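Local atomic coordinates of Lmo2445 protein (Listeria monocytogenes EGD-e, PDB entry 5HZL), a protein that is of unknown function but, as a secreted internalin-like leucine-rich repeat protein that binds calcium, may take part in the bacterium's dealings with its host. Residues T125-S130 against V148-E153. Residues are numbered along the deposited sequence; the frame is centred on the assembly and turned at random.
Sequences TNVDLS and VSINME. With CA (calcium ion), chain E.
Ser149 OG donates to Asn126 OD1 over 2.6 Å, joining two small polar side chains that suit the outward face of neighbouring parallel strands, 126-128 and 149-151. The amide of Asn126 bridges three strands, because its ND2 donates in turn to Asn105 on strand 105-107.

Along the backbone, Thr125 O accepts from both Val148 N and Ser149 N. A ladder follows in which Val127 N donates to Ser149 O, Asn151 N to Val127 O and Leu129 N to Asn151 O, the last at 2.8 Å.

Farther along the polar face, the carboxylate of Asp128 and the amide of Asn151 lie side by side with their planes 5° apart, but Asp128 OD1 and Asn151 ND2, 3.3 Å apart, are badly angled for a hydrogen bond. Each instead holds the chain just beyond its own strand. Asp128 OD1 is met on its syn side by Ser130 OG at 2.6 Å, and Asn151, with CG anti to the backbone N (chi1 -178°), lets OD1 accept from Glu153 N at 3.1 Å, closing an Asx turn. Extended Glu153 holds a calcium ion through both carboxylate oxygens, and OE2 also accepts from Asn178.

On the other face the branched Val127 and Ile150 pack side by side, CG1 to CG1 at 3.7 Å. Just beyond the strand ends Leu129 CB meets CG of Met152, a selenomethionine; all four are apolar chains that suit the buried interior. Stacked parallel strands with aliphatic residues turned inward and variable ones outward are characteristic of the leucine-rich repeat solenoid, the fold of the internalins.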
loop_
_atom_site.group_PDB
_atom_site.type_symbol
_atom_site.label_atom_id
_atom_site.label_comp_id
_atom_site.label_asym_id
_atom_site.label_seq_id
_atom_site.Cartn_x
_atom_site.Cartn_y
_atom_site.Cartn_z
ATOM N N THR A 125 5.868 -7.111 -13.837
ATOM C CA THR A 125 4.744 -6.619 -14.623
ATOM C C THR A 125 3.478 -6.369 -13.804
ATOM O O THR A 125 2.703 -5.456 -14.123
ATOM C CB THR A 125 4.476 -7.656 -15.753
ATOM O OG1 THR A 125 5.531 -7.550 -16.706
ATOM C CG2 THR A 125 3.161 -7.432 -16.506
ATOM N N ASN A 126 3.269 -7.173 -12.766
ATOM C CA ASN A 126 2.085 -7.058 -11.949
ATOM C C ASN A 126 2.376 -7.233 -10.475
ATOM O O ASN A 126 3.190 -8.051 -10.108
ATOM C CB ASN A 126 1.113 -8.142 -12.376
ATOM C CG ASN A 126 -0.163 -8.127 -11.568
ATOM O OD1 ASN A 126 -0.821 -7.110 -11.441
ATOM N ND2 ASN A 126 -0.511 -9.260 -11.012
ATOM N N VAL A 127 1.680 -6.490 -9.629
ATOM C CA VAL A 127 1.877 -6.580 -8.190
ATOM C C VAL A 127 0.525 -6.378 -7.487
ATOM O O VAL A 127 -0.135 -5.391 -7.734
ATOM C CB VAL A 127 2.975 -5.566 -7.744
ATOM C CG1 VAL A 127 2.581 -4.119 -8.025
ATOM C CG2 VAL A 127 3.307 -5.714 -6.277
ATOM N N ASP A 128 0.103 -7.341 -6.661
ATOM C CA ASP A 128 -1.167 -7.298 -5.892
ATOM C C ASP A 128 -0.811 -7.159 -4.403
ATOM O O ASP A 128 -0.523 -8.143 -3.726
ATOM C CB ASP A 128 -2.021 -8.560 -6.138
ATOM C CG ASP A 128 -3.393 -8.546 -5.382
ATOM O OD1 ASP A 128 -3.783 -7.509 -4.791
ATOM O OD2 ASP A 128 -4.106 -9.591 -5.395
ATOM N N LEU A 129 -0.828 -5.919 -3.917
ATOM C CA LEU A 129 -0.503 -5.589 -2.529
ATOM C C LEU A 129 -1.731 -5.094 -1.774
ATOM O O LEU A 129 -1.627 -4.392 -0.771
ATOM C CB LEU A 129 0.604 -4.534 -2.512
ATOM C CG LEU A 129 1.961 -5.009 -3.022
ATOM C CD1 LEU A 129 2.869 -3.840 -3.361
ATOM C CD2 LEU A 129 2.622 -5.928 -2.004
ATOM N N SER A 130 -2.900 -5.490 -2.250
ATOM C CA SER A 130 -4.138 -5.097 -1.620
ATOM C C SER A 130 -4.308 -5.753 -0.241
ATOM O O SER A 130 -3.874 -6.873 -0.023
ATOM C CB SER A 130 -5.300 -5.516 -2.516
ATOM O OG SER A 130 -5.308 -6.925 -2.708
ATOM N N VAL A 148 3.021 -2.796 -15.070
ATOM C CA VAL A 148 1.843 -2.529 -15.891
ATOM C C VAL A 148 0.623 -2.319 -15.007
ATOM O O VAL A 148 -0.206 -1.466 -15.309
ATOM C CB VAL A 148 1.574 -3.668 -16.904
ATOM C CG1 VAL A 148 0.268 -3.437 -17.674
ATOM C CG2 VAL A 148 2.761 -3.790 -17.851
ATOM N N SER A 149 0.507 -3.089 -13.932
ATOM C CA SER A 149 -0.635 -2.950 -13.031
ATOM C C SER A 149 -0.264 -3.136 -11.566
ATOM O O SER A 149 0.411 -4.091 -11.202
ATOM C CB SER A 149 -1.744 -3.929 -13.399
ATOM O OG SER A 149 -1.299 -5.243 -13.244
ATOM N N ILE A 150 -0.748 -2.196 -10.756
ATOM C CA ILE A 150 -0.551 -2.123 -9.318
ATOM C C ILE A 150 -1.890 -2.102 -8.604
ATOM O O ILE A 150 -2.758 -1.283 -8.909
ATOM C CB ILE A 150 0.168 -0.813 -8.952
ATOM C CG1 ILE A 150 1.596 -0.829 -9.521
ATOM C CG2 ILE A 150 0.191 -0.598 -7.438
ATOM C CD1 ILE A 150 2.342 0.476 -9.334
ATOM N N ASN A 151 -2.048 -2.993 -7.638
ATOM C CA ASN A 151 -3.262 -3.037 -6.853
ATOM C C ASN A 151 -2.887 -2.834 -5.389
ATOM O O ASN A 151 -2.141 -3.643 -4.834
ATOM C CB ASN A 151 -3.974 -4.359 -7.083
ATOM C CG ASN A 151 -5.288 -4.474 -6.334
ATOM O OD1 ASN A 151 -5.731 -3.576 -5.636
ATOM N ND2 ASN A 151 -5.910 -5.605 -6.481
HETATM N N MSE A 152 -3.388 -1.741 -4.798
HETATM C CA MSE A 152 -3.161 -1.412 -3.384
HETATM C C MSE A 152 -4.486 -1.022 -2.760
HETATM O O MSE A 152 -4.583 -0.106 -1.938
HETATM C CB MSE A 152 -2.054 -0.372 -3.227
HETATM C CG MSE A 152 -0.693 -1.055 -3.205
HETATM SE SE MSE A 152 0.766 0.234 -2.863
HETATM C CE MSE A 152 0.430 1.506 -4.329
ATOM N N GLU A 153 -5.525 -1.757 -3.134
ATOM C CA GLU A 153 -6.849 -1.516 -2.595
ATOM C C GLU A 153 -6.894 -1.888 -1.138
ATOM O O GLU A 153 -6.424 -2.951 -0.763
ATOM C CB GLU A 153 -7.894 -2.379 -3.315
ATOM C CG GLU A 153 -9.336 -2.200 -2.822
ATOM C CD GLU A 153 -10.338 -3.033 -3.592
ATOM O OE1 GLU A 153 -9.931 -3.977 -4.264
ATOM O OE2 GLU A 153 -11.546 -2.776 -3.534
HETATM CA CA CA E . -12.392 -4.570 -5.413
#